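Septation protein imp2 (Schizosaccharomyces pombe, PDB 5C1F) anchors cytoskeletal proteins to the membrane through its phospholipid-binding F-BAR domain and is required for normal septation, taking part in disassembly of the medial ring. Local coordinates at residues A[54-59]-A[84-89]; A[68-73]-A[257-262]; A[120-125]-A[201-206]; A[148-153]-A[174-179]. All coordinates share one frame; numbering follows the deposited sequence.

Contact 1. Residues A[54-59]-A[84-89]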
loop_
_atom_site.group_PDB
_atom_site.type_symbol
_atom_site.label_atom_id
_atom_site.label_comp_id
_atom_site.label_asym_id
_atom_site.label_seq_id
_atom_site.Cartn_x
_atom_site.Cartn_y
_atom_site.Cartn_z
ATOM N N ARG A 54 -0.840 7.161 -4.879
ATOM C CA ARG A 54 0.346 6.969 -5.703
ATOM C C ARG A 54 0.121 5.876 -6.749
ATOM O O ARG A 54 0.571 5.997 -7.888
ATOM C CB ARG A 54 1.559 6.631 -4.834
ATOM C CG ARG A 54 2.008 7.763 -3.917
ATOM C CD ARG A 54 3.381 7.485 -3.325
ATOM N NE ARG A 54 4.401 7.351 -4.362
ATOM C CZ ARG A 54 5.675 7.043 -4.130
ATOM N NH1 ARG A 54 6.093 6.832 -2.888
ATOM N NH2 ARG A 54 6.531 6.944 -5.139
ATOM N N MET A 55 -0.585 4.819 -6.361
ATOM C CA MET A 55 -0.848 3.714 -7.274
ATOM C C MET A 55 -1.770 4.154 -8.409
ATOM O O MET A 55 -1.617 3.711 -9.552
ATOM C CB MET A 55 -1.455 2.528 -6.526
ATOM C CG MET A 55 -1.465 1.242 -7.330
ATOM S SD MET A 55 -2.030 -0.164 -6.359
ATOM C CE MET A 55 -0.848 -0.137 -5.015
ATOM N N ALA A 56 -2.718 5.033 -8.092
ATOM C CA ALA A 56 -3.610 5.596 -9.100
ATOM C C ALA A 56 -2.830 6.459 -10.084
ATOM O O ALA A 56 -3.015 6.349 -11.296
ATOM C CB ALA A 56 -4.720 6.410 -8.444
ATOM N N LYS A 57 -1.961 7.315 -9.554
ATOM C CA LYS A 57 -1.121 8.172 -10.384
ATOM C C LYS A 57 -0.283 7.339 -11.349
ATOM O O LYS A 57 -0.118 7.692 -12.518
ATOM C CB LYS A 57 -0.213 9.040 -9.513
ATOM C CG LYS A 57 0.639 10.025 -10.300
ATOM C CD LYS A 57 1.552 10.829 -9.382
ATOM C CE LYS A 57 2.464 11.759 -10.173
ATOM N NZ LYS A 57 1.708 12.858 -10.840
ATOM N N LEU A 58 0.232 6.222 -10.849
ATOM C CA LEU A 58 1.032 5.310 -11.655
ATOM C C LEU A 58 0.214 4.707 -12.790
ATOM O O LEU A 58 0.729 4.472 -13.882
ATOM C CB LEU A 58 1.612 4.200 -10.776
ATOM C CG LEU A 58 2.330 3.054 -11.493
ATOM C CD1 LEU A 58 3.531 3.569 -12.270
ATOM C CD2 LEU A 58 2.744 1.977 -10.502
ATOM N N SER A 59 -1.065 4.464 -12.524
ATOM C CA SER A 59 -1.965 3.877 -13.510
ATOM C C SER A 59 -2.251 4.829 -14.665
ATOM O O SER A 59 -2.658 4.399 -15.744
ATOM C CB SER A 59 -3.278 3.462 -12.848
ATOM O OG SER A 59 -3.039 2.562 -11.785
ATOM N N ASN A 84 -7.348 -0.872 -10.894
ATOM C CA ASN A 84 -8.375 -1.512 -10.075
ATOM C C ASN A 84 -7.877 -1.762 -8.657
ATOM O O ASN A 84 -8.633 -1.678 -7.693
ATOM C CB ASN A 84 -8.836 -2.824 -10.706
ATOM C CG ASN A 84 -9.799 -2.608 -11.852
ATOM O OD1 ASN A 84 -10.498 -1.592 -11.905
ATOM N ND2 ASN A 84 -9.846 -3.562 -12.776
ATOM N N MET A 85 -6.593 -2.068 -8.538
ATOM C CA MET A 85 -5.995 -2.255 -7.229
ATOM C C MET A 85 -5.934 -0.924 -6.480
ATOM O O MET A 85 -6.182 -0.872 -5.278
ATOM C CB MET A 85 -4.607 -2.881 -7.362
ATOM C CG MET A 85 -4.650 -4.357 -7.747
ATOM S SD MET A 85 -3.027 -5.145 -7.789
ATOM C CE MET A 85 -2.828 -5.422 -9.543
ATOM N N ALA A 86 -5.628 0.151 -7.201
ATOM C CA ALA A 86 -5.620 1.492 -6.622
ATOM C C ALA A 86 -6.997 1.877 -6.085
ATOM O O ALA A 86 -7.118 2.344 -4.954
ATOM C CB ALA A 86 -5.150 2.516 -7.651
ATOM N N LYS A 87 -8.027 1.682 -6.906
ATOM C CA LYS A 87 -9.407 1.983 -6.525
ATOM C C LYS A 87 -9.813 1.242 -5.259
ATOM O O LYS A 87 -10.478 1.800 -4.382
ATOM C CB LYS A 87 -10.377 1.614 -7.649
ATOM C CG LYS A 87 -10.120 2.299 -8.972
ATOM C CD LYS A 87 -10.991 1.687 -10.063
ATOM C CE LYS A 87 -10.612 2.199 -11.442
ATOM N NZ LYS A 87 -11.419 1.549 -12.513
ATOM N N SER A 88 -9.425 -0.027 -5.185
ATOM C CA SER A 88 -9.727 -0.855 -4.030
ATOM C C SER A 88 -9.035 -0.301 -2.790
ATOM O O SER A 88 -9.671 -0.087 -1.760
ATOM C CB SER A 88 -9.304 -2.305 -4.282
ATOM O OG SER A 88 -9.443 -3.097 -3.113
ATOM N N HIS A 89 -7.732 -0.059 -2.901
ATOM C CA HIS A 89 -6.967 0.477 -1.782
ATOM C C HIS A 89 -7.497 1.841 -1.327
ATOM O O HIS A 89 -7.454 2.151 -0.138
ATOM C CB HIS A 89 -5.482 0.568 -2.146
ATOM C CG HIS A 89 -4.765 -0.743 -2.072
ATOM N ND1 HIS A 89 -4.357 -1.300 -0.878
ATOM C CD2 HIS A 89 -4.389 -1.613 -3.038
ATOM C CE1 HIS A 89 -3.759 -2.453 -1.114
ATOM N NE2 HIS A 89 -3.767 -2.669 -2.417
#

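Contact 2. Residues A[68-73]-A[257-262]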
loop_
_atom_site.group_PDB
_atom_site.type_symbol
_atom_site.label_atom_id
_atom_site.label_comp_id
_atom_site.label_asym_id
_atom_site.label_seq_id
_atom_site.Cartn_x
_atom_site.Cartn_y
_atom_site.Cartn_z
ATOM N N THR A 68 2.692 -3.965 -30.032
ATOM C CA THR A 68 1.635 -4.451 -30.919
ATOM C C THR A 68 0.997 -5.732 -30.384
ATOM O O THR A 68 1.484 -6.317 -29.417
ATOM C CB THR A 68 2.166 -4.731 -32.349
ATOM O OG1 THR A 68 3.046 -5.863 -32.324
ATOM C CG2 THR A 68 2.913 -3.523 -32.908
ATOM N N GLY A 69 -0.093 -6.157 -31.018
ATOM C CA GLY A 69 -0.691 -7.454 -30.754
ATOM C C GLY A 69 -1.286 -7.633 -29.374
ATOM O O GLY A 69 -1.708 -6.671 -28.734
ATOM N N CYS A 70 -1.318 -8.876 -28.908
ATOM C CA CYS A 70 -1.895 -9.167 -27.604
ATOM C C CYS A 70 -0.951 -8.737 -26.482
ATOM O O CYS A 70 -1.379 -8.535 -25.346
ATOM C CB CYS A 70 -2.245 -10.658 -27.483
ATOM S SG CYS A 70 -0.844 -11.811 -27.475
ATOM N N LEU A 71 0.333 -8.588 -26.801
ATOM C CA LEU A 71 1.305 -8.131 -25.813
ATOM C C LEU A 71 1.005 -6.689 -25.399
ATOM O O LEU A 71 1.102 -6.342 -24.221
ATOM C CB LEU A 71 2.733 -8.252 -26.353
ATOM C CG LEU A 71 3.877 -7.883 -25.401
ATOM C CD1 LEU A 71 3.788 -8.665 -24.096
ATOM C CD2 LEU A 71 5.226 -8.114 -26.068
ATOM N N LYS A 72 0.633 -5.855 -26.369
ATOM C CA LYS A 72 0.204 -4.491 -26.076
ATOM C C LYS A 72 -1.061 -4.506 -25.221
ATOM O O LYS A 72 -1.206 -3.707 -24.296
ATOM C CB LYS A 72 -0.040 -3.704 -27.365
ATOM C CG LYS A 72 -0.409 -2.242 -27.131
ATOM C CD LYS A 72 -0.779 -1.536 -28.431
ATOM C CE LYS A 72 -1.169 -0.079 -28.186
ATOM N NZ LYS A 72 -1.469 0.653 -29.455
ATOM N N GLU A 73 -1.970 -5.425 -25.531
ATOM C CA GLU A 73 -3.207 -5.563 -24.769
ATOM C C GLU A 73 -2.918 -5.953 -23.327
ATOM O O GLU A 73 -3.546 -5.445 -22.400
ATOM C CB GLU A 73 -4.132 -6.593 -25.419
ATOM C CG GLU A 73 -4.722 -6.134 -26.744
ATOM C CD GLU A 73 -5.622 -7.175 -27.387
ATOM O OE1 GLU A 73 -5.638 -8.333 -26.913
ATOM O OE2 GLU A 73 -6.316 -6.834 -28.370
ATOM N N SER A 257 3.414 -16.515 -30.939
ATOM C CA SER A 257 3.451 -16.852 -32.360
ATOM C C SER A 257 2.378 -16.100 -33.151
ATOM O O SER A 257 2.618 -15.681 -34.284
ATOM C CB SER A 257 3.292 -18.362 -32.561
ATOM O OG SER A 257 2.095 -18.838 -31.973
ATOM N N GLN A 258 1.203 -15.916 -32.555
ATOM C CA GLN A 258 0.143 -15.160 -33.216
ATOM C C GLN A 258 0.528 -13.684 -33.319
ATOM O O GLN A 258 0.271 -13.036 -34.333
ATOM C CB GLN A 258 -1.191 -15.321 -32.476
ATOM C CG GLN A 258 -2.372 -14.587 -33.120
ATOM C CD GLN A 258 -2.709 -15.099 -34.516
ATOM O OE1 GLN A 258 -2.457 -16.258 -34.845
ATOM N NE2 GLN A 258 -3.284 -14.230 -35.341
ATOM N N ASP A 259 1.157 -13.164 -32.270
ATOM C CA ASP A 259 1.640 -11.787 -32.256
ATOM C C ASP A 259 2.702 -11.540 -33.328
ATOM O O ASP A 259 2.713 -10.488 -33.971
ATOM C CB ASP A 259 2.208 -11.437 -30.878
ATOM C CG ASP A 259 1.249 -10.613 -30.043
ATOM O OD1 ASP A 259 0.047 -10.556 -30.387
ATOM O OD2 ASP A 259 1.702 -10.021 -29.036
ATOM N N VAL A 260 3.597 -12.505 -33.513
ATOM C CA VAL A 260 4.666 -12.358 -34.496
ATOM C C VAL A 260 4.085 -12.378 -35.909
ATOM O O VAL A 260 4.496 -11.603 -36.772
ATOM C CB VAL A 260 5.736 -13.459 -34.343
ATOM C CG1 VAL A 260 6.740 -13.403 -35.490
ATOM C CG2 VAL A 260 6.452 -13.318 -33.006
ATOM N N LEU A 261 3.113 -13.259 -36.128
ATOM C CA LEU A 261 2.372 -13.314 -37.382
ATOM C C LEU A 261 1.723 -11.966 -37.698
ATOM O O LEU A 261 1.887 -11.429 -38.793
ATOM C CB LEU A 261 1.310 -14.419 -37.316
ATOM C CG LEU A 261 0.546 -14.833 -38.579
ATOM C CD1 LEU A 261 0.143 -16.296 -38.478
ATOM C CD2 LEU A 261 -0.688 -13.965 -38.805
ATOM N N GLU A 262 0.986 -11.421 -36.736
ATOM C CA GLU A 262 0.312 -10.142 -36.932
ATOM C C GLU A 262 1.307 -8.995 -37.078
ATOM O O GLU A 262 1.049 -8.019 -37.787
ATOM C CB GLU A 262 -0.643 -9.861 -35.774
ATOM C CG GLU A 262 -1.777 -10.858 -35.652
ATOM C CD GLU A 262 -2.735 -10.498 -34.538
ATOM O OE1 GLU A 262 -2.507 -9.464 -33.873
ATOM O OE2 GLU A 262 -3.713 -11.245 -34.326
HETATM O O HOH W 1 1.758 -7.897 -32.898
#

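Contact 3. Residues A[120-125]-A[201-206]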
loop_
_atom_site.group_PDB
_atom_site.type_symbol
_atom_site.label_atom_id
_atom_site.label_comp_id
_atom_site.label_asym_id
_atom_site.label_seq_id
_atom_site.Cartn_x
_atom_site.Cartn_y
_atom_site.Cartn_z
ATOM N N SER A 120 -22.526 12.999 37.405
ATOM C CA SER A 120 -23.513 13.914 37.972
ATOM C C SER A 120 -24.386 13.221 39.011
ATOM O O SER A 120 -24.496 13.678 40.149
ATOM C CB SER A 120 -24.392 14.506 36.868
ATOM O OG SER A 120 -25.202 13.507 36.270
ATOM N N GLY A 121 -24.989 12.104 38.617
ATOM C CA GLY A 121 -25.930 11.397 39.466
ATOM C C GLY A 121 -25.327 10.620 40.622
ATOM O O GLY A 121 -26.036 9.888 41.309
ATOM N N ILE A 122 -24.025 10.767 40.846
ATOM C CA ILE A 122 -23.395 10.074 41.960
ATOM C C ILE A 122 -22.593 11.030 42.843
ATOM O O ILE A 122 -22.465 10.797 44.044
ATOM C CB ILE A 122 -22.478 8.921 41.471
ATOM C CG1 ILE A 122 -22.105 8.000 42.638
ATOM C CG2 ILE A 122 -21.236 9.455 40.770
ATOM C CD1 ILE A 122 -23.300 7.379 43.331
ATOM N N GLU A 123 -22.075 12.113 42.265
ATOM C CA GLU A 123 -21.289 13.064 43.045
ATOM C C GLU A 123 -22.186 13.867 43.987
ATOM O O GLU A 123 -21.747 14.289 45.055
ATOM C CB GLU A 123 -20.492 14.005 42.135
ATOM C CG GLU A 123 -21.315 15.068 41.426
ATOM C CD GLU A 123 -20.453 16.056 40.661
ATOM O OE1 GLU A 123 -19.210 15.931 40.711
ATOM O OE2 GLU A 123 -21.021 16.959 40.011
ATOM N N LYS A 124 -23.442 14.066 43.596
ATOM C CA LYS A 124 -24.404 14.749 44.452
ATOM C C LYS A 124 -24.674 13.906 45.692
ATOM O O LYS A 124 -24.692 14.416 46.815
ATOM C CB LYS A 124 -25.713 15.026 43.708
ATOM C CG LYS A 124 -25.553 15.747 42.379
ATOM C CD LYS A 124 -26.906 16.187 41.834
ATOM C CE LYS A 124 -26.800 16.713 40.410
ATOM N NZ LYS A 124 -26.512 15.626 39.430
ATOM N N VAL A 125 -24.882 12.610 45.474
ATOM C CA VAL A 125 -25.125 11.675 46.564
ATOM C C VAL A 125 -23.911 11.602 47.483
ATOM O O VAL A 125 -24.042 11.605 48.708
ATOM C CB VAL A 125 -25.455 10.269 46.033
ATOM C CG1 VAL A 125 -25.626 9.286 47.180
ATOM C CG2 VAL A 125 -26.707 10.312 45.169
ATOM N N THR A 201 -25.229 3.568 49.627
ATOM C CA THR A 201 -24.996 2.156 49.347
ATOM C C THR A 201 -25.778 1.694 48.120
ATOM O O THR A 201 -25.243 0.989 47.262
ATOM C CB THR A 201 -25.375 1.276 50.558
ATOM O OG1 THR A 201 -24.471 1.536 51.641
ATOM C CG2 THR A 201 -25.311 -0.200 50.199
ATOM N N ASN A 202 -27.037 2.108 48.033
ATOM C CA ASN A 202 -27.882 1.741 46.902
ATOM C C ASN A 202 -27.457 2.414 45.603
ATOM O O ASN A 202 -27.484 1.800 44.538
ATOM C CB ASN A 202 -29.343 2.082 47.197
ATOM C CG ASN A 202 -30.078 0.946 47.879
ATOM O OD1 ASN A 202 -29.836 -0.226 47.589
ATOM N ND2 ASN A 202 -30.983 1.287 48.790
ATOM N N GLU A 203 -27.063 3.679 45.698
ATOM C CA GLU A 203 -26.731 4.465 44.519
ATOM C C GLU A 203 -25.389 4.045 43.930
ATOM O O GLU A 203 -25.235 3.966 42.712
ATOM C CB GLU A 203 -26.717 5.955 44.859
ATOM C CG GLU A 203 -27.338 6.829 43.788
ATOM C CD GLU A 203 -28.783 6.463 43.508
ATOM O OE1 GLU A 203 -29.568 6.349 44.474
ATOM O OE2 GLU A 203 -29.130 6.277 42.322
ATOM N N TRP A 204 -24.420 3.774 44.798
ATOM C CA TRP A 204 -23.107 3.343 44.343
ATOM C C TRP A 204 -23.185 1.947 43.745
ATOM O O TRP A 204 -22.453 1.625 42.810
ATOM C CB TRP A 204 -22.087 3.376 45.483
ATOM C CG TRP A 204 -20.717 2.937 45.061
ATOM C CD1 TRP A 204 -20.003 1.886 45.558
ATOM C CD2 TRP A 204 -19.900 3.529 44.042
ATOM N NE1 TRP A 204 -18.790 1.794 44.921
ATOM C CE2 TRP A 204 -18.702 2.793 43.986
ATOM C CE3 TRP A 204 -20.064 4.616 43.176
ATOM C CZ2 TRP A 204 -17.675 3.101 43.096
ATOM C CZ3 TRP A 204 -19.042 4.923 42.295
ATOM C CH2 TRP A 204 -17.865 4.168 42.260
ATOM N N ARG A 205 -24.074 1.119 44.286
ATOM C CA ARG A 205 -24.343 -0.189 43.700
ATOM C C ARG A 205 -24.847 -0.032 42.272
ATOM O O ARG A 205 -24.362 -0.692 41.356
ATOM C CB ARG A 205 -25.366 -0.965 44.531
ATOM C CG ARG A 205 -26.210 -1.923 43.701
ATOM C CD ARG A 205 -27.203 -2.694 44.551
ATOM N NE ARG A 205 -28.217 -3.360 43.738
ATOM C CZ ARG A 205 -27.998 -4.441 42.996
ATOM N NH1 ARG A 205 -26.789 -4.986 42.947
ATOM N NH2 ARG A 205 -28.986 -4.974 42.293
ATOM N N SER A 206 -25.824 0.852 42.095
ATOM C CA SER A 206 -26.401 1.121 40.785
ATOM C C SER A 206 -25.341 1.667 39.835
ATOM O O SER A 206 -25.283 1.285 38.665
ATOM C CB SER A 206 -27.566 2.106 40.910
ATOM O OG SER A 206 -28.069 2.469 39.638
#

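Contact 4. Residues A[148-153]-A[174-179]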
loop_
_atom_site.group_PDB
_atom_site.type_symbol
_atom_site.label_atom_id
_atom_site.label_comp_id
_atom_site.label_asym_id
_atom_site.label_seq_id
_atom_site.Cartn_x
_atom_site.Cartn_y
_atom_site.Cartn_z
ATOM N N LYS A 148 -18.215 17.178 78.946
ATOM C CA LYS A 148 -16.887 17.313 79.520
ATOM C C LYS A 148 -16.812 18.508 80.469
ATOM O O LYS A 148 -16.081 18.481 81.459
ATOM C CB LYS A 148 -15.848 17.445 78.407
ATOM C CG LYS A 148 -14.520 16.780 78.718
ATOM C CD LYS A 148 -13.554 16.895 77.551
ATOM C CE LYS A 148 -12.204 16.291 77.900
ATOM N NZ LYS A 148 -11.185 16.578 76.854
ATOM N N LYS A 149 -17.570 19.557 80.166
ATOM C CA LYS A 149 -17.612 20.728 81.034
ATOM C C LYS A 149 -18.398 20.441 82.306
ATOM O O LYS A 149 -18.030 20.900 83.387
ATOM C CB LYS A 149 -18.217 21.925 80.302
ATOM C CG LYS A 149 -17.237 22.657 79.404
ATOM C CD LYS A 149 -17.936 23.730 78.593
ATOM C CE LYS A 149 -18.708 24.681 79.487
ATOM N NZ LYS A 149 -19.469 25.677 78.686
ATOM N N VAL A 150 -19.485 19.687 82.169
ATOM C CA VAL A 150 -20.267 19.258 83.322
ATOM C C VAL A 150 -19.375 18.493 84.292
ATOM O O VAL A 150 -19.370 18.764 85.493
ATOM C CB VAL A 150 -21.457 18.372 82.910
ATOM C CG1 VAL A 150 -22.085 17.728 84.133
ATOM C CG2 VAL A 150 -22.486 19.183 82.137
ATOM N N ASN A 151 -18.613 17.546 83.751
ATOM C CA ASN A 151 -17.644 16.780 84.526
ATOM C C ASN A 151 -16.716 17.701 85.315
ATOM O O ASN A 151 -16.476 17.492 86.505
ATOM C CB ASN A 151 -16.833 15.870 83.595
ATOM C CG ASN A 151 -15.821 15.016 84.340
ATOM O OD1 ASN A 151 -14.706 15.458 84.621
ATOM N ND2 ASN A 151 -16.204 13.782 84.650
ATOM N N TYR A 152 -16.217 18.732 84.640
ATOM C CA TYR A 152 -15.329 19.712 85.251
ATOM C C TYR A 152 -16.014 20.550 86.335
ATOM O O TYR A 152 -15.480 20.704 87.432
ATOM C CB TYR A 152 -14.748 20.633 84.177
ATOM C CG TYR A 152 -14.142 21.899 84.735
ATOM C CD1 TYR A 152 -12.938 21.869 85.426
ATOM C CD2 TYR A 152 -14.773 23.124 84.573
ATOM C CE1 TYR A 152 -12.383 23.021 85.941
ATOM C CE2 TYR A 152 -14.228 24.280 85.082
ATOM C CZ TYR A 152 -13.031 24.225 85.766
ATOM O OH TYR A 152 -12.483 25.380 86.276
ATOM N N TYR A 153 -17.189 21.093 86.024
ATOM C CA TYR A 153 -17.910 21.953 86.963
ATOM C C TYR A 153 -18.296 21.217 88.238
ATOM O O TYR A 153 -18.370 21.815 89.312
ATOM C CB TYR A 153 -19.165 22.533 86.310
ATOM C CG TYR A 153 -18.886 23.584 85.265
ATOM C CD1 TYR A 153 -17.897 24.540 85.458
ATOM C CD2 TYR A 153 -19.608 23.618 84.082
ATOM C CE1 TYR A 153 -17.640 25.504 84.500
ATOM C CE2 TYR A 153 -19.359 24.573 83.120
ATOM C CZ TYR A 153 -18.374 25.514 83.331
ATOM O OH TYR A 153 -18.130 26.466 82.368
ATOM N N LYS A 174 -26.393 25.831 83.734
ATOM C CA LYS A 174 -26.609 26.292 82.370
ATOM C C LYS A 174 -26.133 25.246 81.364
ATOM O O LYS A 174 -26.748 25.056 80.315
ATOM C CB LYS A 174 -25.888 27.620 82.124
ATOM C CG LYS A 174 -26.427 28.393 80.931
ATOM C CD LYS A 174 -25.373 29.295 80.315
ATOM C CE LYS A 174 -24.328 28.483 79.565
ATOM N NZ LYS A 174 -23.384 29.353 78.810
ATOM N N THR A 175 -25.040 24.568 81.697
ATOM C CA THR A 175 -24.444 23.573 80.811
ATOM C C THR A 175 -25.287 22.300 80.762
ATOM O O THR A 175 -25.379 21.646 79.723
ATOM C CB THR A 175 -23.001 23.223 81.247
ATOM O OG1 THR A 175 -22.228 24.424 81.340
ATOM C CG2 THR A 175 -22.343 22.288 80.245
ATOM N N GLN A 176 -25.896 21.953 81.892
ATOM C CA GLN A 176 -26.752 20.774 81.972
ATOM C C GLN A 176 -28.023 20.939 81.139
ATOM O O GLN A 176 -28.493 19.983 80.519
ATOM C CB GLN A 176 -27.113 20.472 83.430
ATOM C CG GLN A 176 -25.981 19.842 84.230
ATOM C CD GLN A 176 -26.312 19.686 85.702
ATOM O OE1 GLN A 176 -27.081 20.465 86.265
ATOM N NE2 GLN A 176 -25.729 18.673 86.334
ATOM N N ASN A 177 -28.571 22.151 81.121
ATOM C CA ASN A 177 -29.781 22.427 80.351
ATOM C C ASN A 177 -29.493 22.460 78.854
ATOM O O ASN A 177 -30.403 22.338 78.032
ATOM C CB ASN A 177 -30.416 23.747 80.797
ATOM C CG ASN A 177 -30.892 23.706 82.234
ATOM O OD1 ASN A 177 -31.122 22.631 82.792
ATOM N ND2 ASN A 177 -31.045 24.877 82.846
ATOM N N ALA A 178 -28.220 22.622 78.506
ATOM C CA ALA A 178 -27.797 22.636 77.112
ATOM C C ALA A 178 -27.635 21.221 76.575
ATOM O O ALA A 178 -27.653 21.004 75.363
ATOM C CB ALA A 178 -26.495 23.411 76.960
ATOM N N ILE A 179 -27.476 20.265 77.486
ATOM C CA ILE A 179 -27.270 18.865 77.120
ATOM C C ILE A 179 -28.452 18.300 76.333
ATOM O O ILE A 179 -28.267 17.626 75.321
ATOM C CB ILE A 179 -27.039 17.987 78.368
ATOM C CG1 ILE A 179 -25.737 18.380 79.067
ATOM C CG2 ILE A 179 -27.004 16.514 77.994
ATOM C CD1 ILE A 179 -24.500 18.069 78.263
#

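Contact 1. Residues A[54-59]-A[84-89]
The imidazole of His89 is the one flat side chain in this contact, and Met55 reaches it obliquely with its terminal methyl, Met55 CE lying 4.3 Å from His89 CD2. The sulfur is farther off, 5.2 Å from Met55 SD to the ring centroid and 54° from the ring normal, a slanting sulfur-aromatic approach. Both nitrogens are engaged beyond the two segments: His89 NE2 bonds Asp240 and His89 ND1 bonds Glu48, while Tyr51 meets the imidazole edge-to-face.

Met55 gets there because its CG stands anti to the backbone N (chi1 -167°) and the chain bends only at the last torsion, which turns CE toward the histidine. On the way the thioether lies along the other helix, with Met55 SD 3.7 Å from Ala86 N and 3.9 Å from Met85 CB. Ala86 faces helix 18-59 directly: its CB sits 3.5 Å from Ala56 N and 4.0 Å from Ala56 CB. These small residues allow the close approach of the antiparallel segments, whose axes come within 8.3 Å. At the end of the first segment Ser59 OG donates to Met55 O at 2.9 Å, on the face of that carbonyl opposite Ser59 N.

The second subunit covers the neighbouring surface, where its Arg44 packs on Met55 and its Ile233 on Met85. Within the helical core of the F-BAR dimer, the contact is an apolar alanine and methionine seam bordered by a buried imidazole; acidic partners at both nitrogens would probably favour a protonated His89 and fix the ring's rotation.

Contact 2. Residues A[68-73]-A[257-262]
The carboxylate of Asp259 is gripped by two consecutive backbone amides of the opposing helix start. Cys70 N donates to Asp259 OD1 at 2.6 Å, nearly straight at 163°, and Leu71 N donates to Asp259 OD2 at 3.0 Å with a more bent angle of 149°. Each oxygen uses its syn lone pair, so the carboxylate fits as a fork over the two N-H groups; the first torsion of Asp259, turned to -102° and off a staggered value, lets both oxygens meet the amides.

Gly69 comes close to one of these oxygens, its CA 3.2 Å from Asp259 OD1. A side chain there would run into that oxygen, and the positive phi of Gly69 also favours glycine. Cys70 SG lies 3.3 Å from Asp259 OD1 and is joined in a disulfide to Cys254, so a covalent link and the amide pair secure the same corner. A water links the Thr68 hydroxyl to the backbone carbonyl of Asp259, donating to Asp259 O at 3.0 Å. At the margin Gln258 NE2 donates to Glu262 OE2, nearly in the plane of its own amide.

Arg219 of the second subunit forms a salt bridge with Asp259 OD2 and also bonds Thr68 OG1. Replacing Asp259 by alanine is likely to leave the amides of Cys70 and Leu71 without their acceptor and Arg219 of the second subunit without its countercharge. The amides and the arginine together probably stabilise the negative charge of Asp259, making this junction of helix 256-267 with the start of helix 69-155, at the F-BAR dimer interface, electrostatic as well as covalent.

Contact 3. Residues A[120-125]-A[201-206]
Ile122 and Val125 meet Glu203 and Trp204 through carbon atoms. Ile122 CD1 rests 4.0 Å from Glu203 CB, and one carbon back along the same branch Ile122 CG1 comes to the edge of the indole, near its plane, 4.0 Å from Trp204 CE3. That branch reaches both residues because CG1 stands anti to the backbone N (chi1 -166°), which brings its end nearer the other helix than the start of the side chain suggests. Val125 points at the partner helix and runs roughly perpendicular to Glu203, Val125 CG2 touching Glu203 CG at 3.8 Å. Glu203 thus contributes its aliphatic stem, with the chain bent at chi2.

In the next shell, the indole of Trp204 is positioned by a bond from NE1 to Phe12 O, by Trp13 edge-to-face, and by the nearly parallel ring of Trp200. Ile122 and Val125 also touch Trp200. The backbone of 120-125 is kinked where the amides of Ile122 and Val125 lack bonds to the preceding turn.

The two segments run antiparallel at 156° with axes 10.1 Å apart, packing helix 69-155 against helix 162-252 in the F-BAR helical bundle. Helix 18-59 adjoins them, its Tyr20 packing on Ile122 and its Leu23 on Trp204, while the C-terminal part of the second subunit reaches Arg205 through Phe299 and Gln300.

Contact 4. Residues A[148-153]-A[174-179]
Segments 148-153 of helix 69-155 and 174-179 of helix 162-252 run antiparallel at 152° with axes 9.6 Å apart, and their CA atoms come nearest at Val150 and Thr175, 6.5 Å apart. Those two side chains lie alongside one another, pointing opposite ways, with Val150 CG2 meeting Thr175 CG2 at 3.6 Å. The methyl of Thr175 is there because CG2 stands anti to the backbone N, which leaves OG1 on the other branch, facing Tyr153. That hydroxyl lies at the edge of the phenol ring, near its plane, 3.4 Å from Tyr153 CE2, and is itself bonded to Lys171 O one turn earlier. Lys149 runs roughly perpendicular to Thr175, with Lys149 CE 4.0 Å from Thr175 OG1.

A glycine in place of Thr175 would probably open a gap opposite Val150 CG2 and leave the edge of Tyr153 without its neighbour. Leu146 also packs on Thr175, and Leu172 on Val150, continuing the apolar seam. Such side-by-side antiparallel helices, joined by a short turn after residue 155, form the two-helix hairpin at the distal end of the elongated F-BAR helical bundle.

How the contacts relate
From the N terminus, helix 18-59 leads into contact 1, which closes a short loop back onto helix 69-155. Residues 68-73 of contact 2 lie within that loop, yet their partners at 257-262 lie far beyond it, so contacts 1 and 2 cross. Contact 2 closes a loop of 183 residues, bringing helix 256-267 back to the start of helix 69-155. Contacts 3 and 4 both fall inside this span, with contact 4 enclosed in turn by contact 3; both pair helix 69-155 with helix 162-252. Helix 69-155 serves all four contacts, and the centres of contacts 2 and 4 stand about 119 Å apart. Contacts 1, 2 and 3 also touch the second subunit.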